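Local coordinates for Ycf54-like protein (Synechocystis sp. PCC 6803, PDB 5M2P) that probably serves as a component of the magnesium-protoporphyrin IX monomethyl ester cyclase, and is needed to form protochlorophyllide in chlorophyll synthesis, at residues A12-L17 with K67-V72; E40-Q45 with S73-F78. One frame throughout, in Å; residues are numbered along the deposited sequence. Where two conformers were deposited one is given.

Interaction 1. Residues A12-L17 with K67-V72; sequences ASQKFL and KNVAIV
Ala-12 and Val-69 form an antiparallel hydrogen-bonded pair where strands 5-13 and 68-73 run side by side in the four-stranded antiparallel sheet. Ala-12 N donates to Val-69 O at 2.8 Å, almost straight. In return Val-69 N donates to Ala-12 O at 2.9 Å, with a more bent angle of 143° at the hydrogen. Next to them, Ser-13 and Asn-68 are a non-hydrogen-bonded pair.

Beyond this pair the first strand gives way to helix 14-18, yet the bonding goes on. Gln-14 N donates to Lys-67 O at 2.9 Å and comes from above the carbonyl plane. Water 1 accepts from Lys-15 N and gives a weak bond to the same Lys-67 O. Ser-13 is the N-cap of the helix. Its OG, set between backbone N and carbonyl carbon (chi1 69°), takes the amide of Phe-16. Ser-13 O takes the amide of Leu-17.

The Gln-14 side chain reaches over the start of strand 68-73. The Gln-14 and Lys-67 side chains cross at about a right angle, and the amide carbon Gln-14 CD lies 3.7 Å from Lys-67 CB. Asn-68 N is turned to the opposite edge of its strand, where Gln-48 OE1 accepts from it, and Asn-68 also shares a backbone hydrogen bond with Gln-48. Asn-68 ND2 donates to Pro-65 O.

Apolar packing covers the Ala-12 and Val-69 side of the sheet. Leu-17 meets Val-69 crosswise, with CD2 3.7 Å from Val-69 CG1. Phe-23 of helix 21-36 and Leu-86 of helix 76-86 also touch Leu-17, so the short helix joins the sheet to the helical layer. The carbonyl of Asn-68 is engaged by a side chain: Gln-14 NE2 donates to Asn-68 O at 3.0 Å, with that oxygen close to the plane of the Gln-14 amide.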
ATOM      1  N   ALA A  12      -0.081   6.836   2.779  1.00  8.07           N
ATOM      2  CA  ALA A  12       0.526   8.143   2.803  1.00  8.89           C
ATOM      3  C   ALA A  12      -0.413   9.146   2.118  1.00  8.99           C
ATOM      4  O   ALA A  12      -1.317   8.765   1.381  1.00  9.43           O
ATOM      5  CB  ALA A  12       1.817   8.112   1.995  1.00 11.78           C
ATOM      6  N   SER A  13      -0.127  10.432   2.301  1.00  9.30           N
ATOM      7  CA  SER A  13      -0.720  11.447   1.443  1.00  9.98           C
ATOM      8  C   SER A  13      -0.002  11.409   0.096  1.00  9.82           C
ATOM      9  O   SER A  13       1.161  11.062  -0.008  1.00 10.53           O
ATOM     10  CB  SER A  13      -0.609  12.838   2.069  1.00 10.15           C
ATOM     11  OG  SER A  13       0.749  13.271   2.078  1.00 10.59           O
ATOM     12  N   GLN A  14      -0.710  11.808  -0.966  1.00 11.51           N
ATOM     13  CA  GLN A  14      -0.070  11.969  -2.266  1.00 11.85           C
ATOM     14  C   GLN A  14       1.046  13.014  -2.208  1.00  9.81           C
ATOM     15  O   GLN A  14       2.097  12.821  -2.771  1.00 11.38           O
ATOM     16  CB  GLN A  14      -1.129  12.275  -3.328  1.00 14.21           C
ATOM     17  CG  GLN A  14      -2.032  11.041  -3.524  1.00 15.44           C
ATOM     18  CD  GLN A  14      -3.158  11.285  -4.494  1.00 18.89           C
ATOM     19  OE1 GLN A  14      -3.060  12.156  -5.371  1.00 19.67           O
ATOM     20  NE2 GLN A  14      -4.224  10.531  -4.336  1.00 15.58           N
ATOM     21  N   LYS A  15       0.788  14.107  -1.484  1.00 12.52           N
ATOM     22  CA  LYS A  15       1.761  15.166  -1.279  1.00 13.91           C
ATOM     23  C   LYS A  15       3.084  14.651  -0.674  1.00 11.16           C
ATOM     24  O   LYS A  15       4.185  14.931  -1.148  1.00 13.33           O
ATOM     25  CB  LYS A  15       1.112  16.224  -0.369  1.00 17.66           C
ATOM     26  CG  LYS A  15       1.926  17.463  -0.048  1.00 21.46           C
ATOM     27  CD  LYS A  15       1.161  18.372   0.920  1.00 23.20           C
ATOM     28  CE  LYS A  15       1.890  19.694   1.177  1.00 30.67           C
ATOM     29  NZ  LYS A  15       0.990  20.742   1.730  1.00 46.30           N
ATOM     30  N   PHE A  16       2.965  13.843   0.376  1.00 10.83           N
ATOM     31  CA  PHE A  16       4.133  13.296   1.046  1.00 10.97           C
ATOM     32  C   PHE A  16       4.906  12.365   0.162  1.00 11.18           C
ATOM     33  O   PHE A  16       6.142  12.448   0.052  1.00 12.46           O
ATOM     34  CB  PHE A  16       3.717  12.596   2.342  1.00 10.45           C
ATOM     35  CG  PHE A  16       4.827  11.804   2.991  1.00 10.17           C
ATOM     36  CD1 PHE A  16       5.788  12.431   3.721  1.00 11.52           C
ATOM     37  CD2 PHE A  16       4.898  10.444   2.870  1.00  9.86           C
ATOM     38  CE1 PHE A  16       6.796  11.721   4.316  1.00 11.21           C
ATOM     39  CE2 PHE A  16       5.906   9.724   3.488  1.00 10.53           C
ATOM     40  CZ  PHE A  16       6.871  10.378   4.163  1.00 10.07           C
ATOM     41  N   LEU A  17       4.198  11.427  -0.469  1.00 11.97           N
ATOM     42  CA  LEU A  17       4.914  10.451  -1.246  1.00 15.03           C
ATOM     43  C   LEU A  17       5.665  11.106  -2.443  1.00 15.18           C
ATOM     44  O   LEU A  17       6.716  10.642  -2.868  1.00 17.77           O
ATOM     45  CB  LEU A  17       3.960   9.356  -1.668  1.00 18.09           C
ATOM     46  CG  LEU A  17       4.625   8.041  -1.927  1.00 18.88           C
ATOM     47  CD1 LEU A  17       5.302   7.522  -0.678  1.00 15.65           C
ATOM     48  CD2 LEU A  17       3.578   7.089  -2.431  1.00 17.70           C
ATOM     49  N   LYS A  67      -6.131  13.160  -0.229  1.00 13.51           N
ATOM     50  CA  LYS A  67      -5.597  12.569  -1.442  1.00 13.70           C
ATOM     51  C   LYS A  67      -4.524  11.633  -0.926  1.00 11.63           C
ATOM     52  O   LYS A  67      -3.499  12.079  -0.392  1.00 11.74           O
ATOM     53  CB  LYS A  67      -5.027  13.635  -2.382  1.00 16.49           C
ATOM     54  CG  LYS A  67      -6.087  14.595  -2.907  1.00 17.84           C
ATOM     55  CD  LYS A  67      -5.691  15.228  -4.232  1.00 29.11           C
ATOM     56  CE  LYS A  67      -4.919  16.520  -4.065  1.00 33.25           C
ATOM     57  NZ  LYS A  67      -4.972  17.386  -5.290  1.00 33.81           N
ATOM     58  N   ASN A  68      -4.816  10.343  -1.011  1.00 10.75           N
ATOM     59  CA  ASN A  68      -3.965   9.343  -0.397  1.00  8.80           C
ATOM     60  C   ASN A  68      -3.511   8.283  -1.381  1.00  9.15           C
ATOM     61  O   ASN A  68      -3.995   8.202  -2.512  1.00  9.49           O
ATOM     62  CB  ASN A  68      -4.635   8.768   0.845  1.00  9.33           C
ATOM     63  CG  ASN A  68      -6.012   8.231   0.578  1.00 10.04           C
ATOM     64  OD1 ASN A  68      -6.188   7.270  -0.153  1.00 11.19           O
ATOM     65  ND2 ASN A  68      -6.997   8.812   1.244  1.00 11.45           N
ATOM     66  N   VAL A  69      -2.555   7.484  -0.929  1.00  9.15           N
ATOM     67  CA  VAL A  69      -1.881   6.516  -1.769  1.00  8.62           C
ATOM     68  C   VAL A  69      -1.297   5.466  -0.832  1.00  7.55           C
ATOM     69  O   VAL A  69      -0.739   5.817   0.207  1.00  9.55           O
ATOM     70  CB  VAL A  69      -0.772   7.145  -2.633  1.00 10.09           C
ATOM     71  CG1 VAL A  69       0.110   8.064  -1.827  1.00 10.21           C
ATOM     72  CG2 VAL A  69       0.041   6.101  -3.400  1.00 10.37           C
ATOM     73  N   ALA A  70      -1.501   4.192  -1.164  1.00  7.07           N
ATOM     74  CA  ALA A  70      -0.981   3.111  -0.339  1.00  7.39           C
ATOM     75  C   ALA A  70       0.105   2.328  -1.030  1.00  7.26           C
ATOM     76  O   ALA A  70       0.039   2.036  -2.228  1.00  8.65           O
ATOM     77  CB  ALA A  70      -2.114   2.156   0.052  1.00  8.63           C
ATOM     78  N   ILE A  71       1.062   1.875  -0.230  1.00  6.36           N
ATOM     79  CA  ILE A  71       1.915   0.765  -0.599  1.00  7.44           C
ATOM     80  C   ILE A  71       1.307  -0.471   0.054  1.00  7.18           C
ATOM     81  O   ILE A  71       1.079  -0.501   1.260  1.00  8.28           O
ATOM     82  CB  ILE A  71       3.377   0.966  -0.148  1.00  8.02           C
ATOM     83  CG1 ILE A  71       3.909   2.344  -0.559  1.00 10.43           C
ATOM     84  CG2 ILE A  71       4.245  -0.142  -0.708  1.00  9.01           C
ATOM     85  CD1 ILE A  71       3.850   2.634  -2.024  1.00 12.21           C
ATOM     86  N   VAL A  72       0.992  -1.455  -0.770  1.00  7.40           N
ATOM     87  CA  VAL A  72       0.288  -2.674  -0.351  1.00  7.39           C
ATOM     88  C   VAL A  72       1.178  -3.849  -0.670  1.00  7.51           C
ATOM     89  O   VAL A  72       1.786  -3.909  -1.731  1.00  8.41           O
ATOM     90  CB  VAL A  72      -1.037  -2.806  -1.136  1.00  9.78           C
ATOM     91  CG1 VAL A  72      -1.801  -4.066  -0.744  1.00 10.24           C
ATOM     92  CG2 VAL A  72      -1.860  -1.551  -0.941  1.00 11.13           C
TER
HETATM   93  O   HOH W   1      -1.864  14.993  -0.765  1.00 19.98           O

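Interaction 2. Residues E40-Q45 with S73-F78; sequences EIDFWQ and STNKSF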
ATOM      1  N   GLU A  40       7.132 -13.412  -8.696  1.00 13.47           N
ATOM      2  CA  GLU A  40       5.826 -12.755  -8.838  1.00 13.29           C
ATOM      3  C   GLU A  40       5.783 -11.506  -7.988  1.00 10.54           C
ATOM      4  O   GLU A  40       6.142 -11.543  -6.807  1.00 12.79           O
ATOM      5  CB  GLU A  40       4.690 -13.703  -8.415  1.00 15.62           C
ATOM      6  CG  GLU A  40       3.268 -13.165  -8.573  1.00 19.40           C
ATOM      7  CD  GLU A  40       2.212 -14.167  -8.121  1.00 28.36           C
ATOM      8  OE1 GLU A  40       2.337 -15.360  -8.467  1.00 38.07           O
ATOM      9  OE2 GLU A  40       1.254 -13.775  -7.417  1.00 32.21           O
ATOM     10  N   ILE A  41       5.362 -10.404  -8.591  1.00 11.07           N
ATOM     11  CA  ILE A  41       5.239  -9.142  -7.892  1.00  9.27           C
ATOM     12  C   ILE A  41       4.195  -9.339  -6.790  1.00 10.13           C
ATOM     13  O   ILE A  41       3.106  -9.850  -7.036  1.00 10.90           O
ATOM     14  CB  ILE A  41       4.766  -8.026  -8.852  1.00 11.77           C
ATOM     15  CG1 ILE A  41       5.849  -7.683  -9.880  1.00 12.34           C
ATOM     16  CG2 ILE A  41       4.364  -6.789  -8.066  1.00 12.01           C
ATOM     17  CD1 ILE A  41       7.056  -6.964  -9.348  1.00 13.22           C
ATOM     18  N   ASP A  42       4.554  -8.965  -5.566  1.00  9.31           N
ATOM     19  CA  ASP A  42       3.670  -9.099  -4.399  1.00  8.86           C
ATOM     20  C   ASP A  42       3.584  -7.791  -3.623  1.00  7.20           C
ATOM     21  O   ASP A  42       3.273  -7.796  -2.426  1.00  8.69           O
ATOM     22  CB  ASP A  42       4.125 -10.248  -3.499  1.00  9.95           C
ATOM     23  CG  ASP A  42       5.485 -10.011  -2.872  1.00 10.60           C
ATOM     24  OD1 ASP A  42       6.166  -9.027  -3.224  1.00  9.69           O
ATOM     25  OD2 ASP A  42       5.855 -10.833  -1.997  1.00 14.14           O
ATOM     26  N   PHE A  43       3.834  -6.678  -4.301  1.00  7.05           N
ATOM     27  CA  PHE A  43       3.726  -5.353  -3.707  1.00  7.66           C
ATOM     28  C   PHE A  43       3.297  -4.416  -4.813  1.00  8.37           C
ATOM     29  O   PHE A  43       3.670  -4.608  -5.968  1.00  8.13           O
ATOM     30  CB  PHE A  43       5.062  -4.882  -3.079  1.00  7.80           C
ATOM     31  CG  PHE A  43       6.170  -4.742  -4.079  1.00  8.01           C
ATOM     32  CD1 PHE A  43       6.877  -5.847  -4.529  1.00  9.06           C
ATOM     33  CD2 PHE A  43       6.475  -3.500  -4.639  1.00  8.68           C
ATOM     34  CE1 PHE A  43       7.848  -5.721  -5.518  1.00  8.97           C
ATOM     35  CE2 PHE A  43       7.452  -3.378  -5.601  1.00  9.89           C
ATOM     36  CZ  PHE A  43       8.152  -4.492  -6.035  1.00 10.61           C
ATOM     37  N   TRP A  44       2.541  -3.399  -4.438  1.00  7.17           N
ATOM     38  CA  TRP A  44       1.893  -2.509  -5.369  1.00  7.62           C
ATOM     39  C   TRP A  44       1.717  -1.141  -4.725  1.00  8.22           C
ATOM     40  O   TRP A  44       1.538  -1.026  -3.524  1.00  9.77           O
ATOM     41  CB  TRP A  44       0.514  -3.044  -5.777  1.00  9.28           C
ATOM     42  CG  TRP A  44       0.484  -4.491  -6.195  1.00 10.65           C
ATOM     43  CD1 TRP A  44       0.611  -4.981  -7.456  1.00 11.24           C
ATOM     44  CD2 TRP A  44       0.335  -5.620  -5.337  1.00 10.25           C
ATOM     45  NE1 TRP A  44       0.559  -6.339  -7.429  1.00 12.45           N
ATOM     46  CE2 TRP A  44       0.379  -6.760  -6.145  1.00 10.46           C
ATOM     47  CE3 TRP A  44       0.168  -5.781  -3.955  1.00  9.95           C
ATOM     48  CZ2 TRP A  44       0.262  -8.048  -5.621  1.00 10.81           C
ATOM     49  CZ3 TRP A  44       0.052  -7.053  -3.440  1.00 10.39           C
ATOM     50  CH2 TRP A  44       0.084  -8.166  -4.276  1.00 11.54           C
ATOM     51  N   GLN A  45       1.692  -0.111  -5.558  1.00  8.71           N
ATOM     52  CA  GLN A  45       1.327   1.201  -5.138  1.00  8.67           C
ATOM     53  C   GLN A  45      -0.049   1.492  -5.711  1.00  8.90           C
ATOM     54  O   GLN A  45      -0.257   1.359  -6.930  1.00 11.96           O
ATOM     55  CB  GLN A  45       2.370   2.215  -5.606  1.00 10.05           C
ATOM     56  CG  GLN A  45       1.997   3.653  -5.255  1.00 12.00           C
ATOM     57  CD  GLN A  45       3.188   4.614  -5.317  1.00 14.31           C
ATOM     58  OE1 GLN A  45       4.178   4.429  -4.626  1.00 19.03           O
ATOM     59  NE2 GLN A  45       3.070   5.651  -6.125  1.00 19.52           N
ATOM     60  N   SER A  73       1.205  -4.836   0.214  1.00  7.31           N
ATOM     61  CA  SER A  73       1.936  -6.058  -0.090  1.00  7.39           C
ATOM     62  C   SER A  73       1.385  -7.214   0.696  1.00  6.17           C
ATOM     63  O   SER A  73       0.878  -7.035   1.801  1.00  7.38           O
ATOM     64  CB  SER A  73       3.414  -5.895   0.285  1.00  8.43           C
ATOM     65  OG  SER A  73       4.201  -6.999  -0.085  1.00  9.07           O
ATOM     66  N   THR A  74       1.517  -8.429   0.150  1.00  6.88           N
ATOM     67  CA  THR A  74       1.263  -9.647   0.908  1.00  6.85           C
ATOM     68  C   THR A  74       2.484 -10.077   1.727  1.00  7.24           C
ATOM     69  O   THR A  74       2.397 -11.041   2.460  1.00  8.69           O
ATOM     70  CB  THR A  74       0.794 -10.776  -0.006  1.00  7.77           C
ATOM     71  OG1 THR A  74       1.756 -10.919  -1.057  1.00  8.87           O
ATOM     72  CG2 THR A  74      -0.592 -10.458  -0.575  1.00 10.03           C
ATOM     73  N   ASN A  75       3.589  -9.337   1.582  1.00  7.29           N
ATOM     74  CA  ASN A  75       4.814  -9.590   2.334  1.00  9.24           C
ATOM     75  C   ASN A  75       4.894  -8.632   3.513  1.00  7.47           C
ATOM     76  O   ASN A  75       5.195  -7.454   3.337  1.00  7.25           O
ATOM     77  CB  ASN A  75       6.026  -9.420   1.417  1.00 10.41           C
ATOM     78  CG  ASN A  75       7.349  -9.659   2.122  1.00 13.51           C
ATOM     79  OD1 ASN A  75       7.414  -9.719   3.350  1.00 15.91           O
ATOM     80  ND2 ASN A  75       8.405  -9.787   1.346  1.00 21.98           N
ATOM     81  N   LYS A  76       4.544  -9.103   4.703  1.00  8.54           N
ATOM     82  CA  LYS A  76       4.521  -8.233   5.890  0.50  8.92           C
ATOM     83  C   LYS A  76       5.871  -7.549   6.110  1.00  9.36           C
ATOM     84  O   LYS A  76       5.935  -6.389   6.486  1.00  9.51           O
ATOM     85  CB  LYS A  76       4.087  -8.981   7.162  0.50 13.93           C
ATOM     86  CG  LYS A  76       3.801  -8.048   8.342  0.50 11.25           C
ATOM     87  CD  LYS A  76       3.288  -8.757   9.586  0.50 12.69           C
ATOM     88  CE  LYS A  76       2.655  -7.760  10.538  0.50 14.34           C
ATOM     89  NZ  LYS A  76       2.079  -8.421  11.739  0.50 17.59           N
ATOM     90  N   SER A  77       6.946  -8.288   5.904  1.00 10.00           N
ATOM     91  CA  SER A  77       8.233  -7.708   6.232  0.50 10.19           C
ATOM     92  C   SER A  77       8.567  -6.531   5.328  1.00  9.03           C
ATOM     93  O   SER A  77       9.250  -5.609   5.760  1.00  8.52           O
ATOM     94  CB  SER A  77       9.314  -8.762   6.204  0.50 10.76           C
ATOM     95  OG  SER A  77       9.527  -9.293   4.927  0.50 13.13           O
ATOM     96  N   PHE A  78       8.049  -6.518   4.104  1.00  9.72           N
ATOM     97  CA  PHE A  78       8.257  -5.405   3.206  1.00  8.44           C
ATOM     98  C   PHE A  78       7.566  -4.160   3.745  1.00  7.40           C
ATOM     99  O   PHE A  78       8.128  -3.069   3.746  1.00  7.87           O
ATOM    100  CB  PHE A  78       7.787  -5.751   1.789  1.00  9.51           C
ATOM    101  CG  PHE A  78       7.932  -4.616   0.840  1.00 10.21           C
ATOM    102  CD1 PHE A  78       9.186  -4.119   0.530  1.00 11.74           C
ATOM    103  CD2 PHE A  78       6.824  -4.011   0.270  1.00 10.55           C
ATOM    104  CE1 PHE A  78       9.338  -3.061  -0.328  1.00 14.06           C
ATOM    105  CE2 PHE A  78       6.981  -2.939  -0.608  1.00 12.50           C
ATOM    106  CZ  PHE A  78       8.248  -2.472  -0.899  1.00 13.97           C
TER
HETATM  107  O   HOH W   2       4.027 -12.272  -0.481  1.00 16.17           O
HETATM  108  O   HOH W   3       7.225  -7.380  -1.279  1.00 17.82           O
HETATM  109  O   HOH W   4       8.374 -11.021  -1.283  1.00 28.26           O
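Asp-42 O takes two donors from consecutive residues across the contact. Ser-73 OG donates to Asp-42 O at 2.6 Å, a short bond. Thr-74 N donates to Asp-42 O at 3.2 Å. With OG anti to the backbone N (chi1 -175°), the Ser-73 hydroxyl also accepts from Asn-75 N at 2.9 Å, which makes an ST turn.

Waters fill in round the Asp-42 carboxylate. One joins OD2 to Thr-74 OG1, another joins OD2 to Asn-75 ND2, and a third joins OD1 to Ser-73 OG. OD1 is also hydrogen-bonded to Tyr-34 OH of helix 21-36. Both carboxylate oxygens therefore have partners.

Phe-43 and Ser-73 are an antiparallel non-hydrogen-bonded pair. On their side of the sheet, Phe-78 CE2 lies 3.7 Å from Phe-43 CB. The two rings meet obliquely, their planes at 53°. Arg-30 makes a cation-pi contact with Phe-43. Trp-44 approaches Ser-73 with CZ3 4.0 Å from CA.

Asn-75 OD1 takes weak bonds from the amides of Ser-77 and Phe-78. Asn-75 is thus the N-cap of helix 76-86, which follows directly on the ST turn at the end of strand 68-73.

How the interactions relate
From the N terminus, strand 5-13 leads into helix 14-18, the first side of interaction 1. Helix 21-36 follows, and then 40-45 opens interaction 2 on edge strand 43-47. The chain returns through helix 58-63 to 67-72, where interaction 1 closes a loop of about fifty residues. It runs straight on into 73-78, which closes the shorter loop of interaction 2. The two contacts therefore cross. They lie near opposite ends of strand 68-73, which sits between strands 43-47 and 5-13. A probable backbone bond from Val-72 N to Trp-44 O joins them. Together they tie strands 5-13 and 43-47 and the short helix to strand 68-73, and the start of helix 76-86 to strand 43-47.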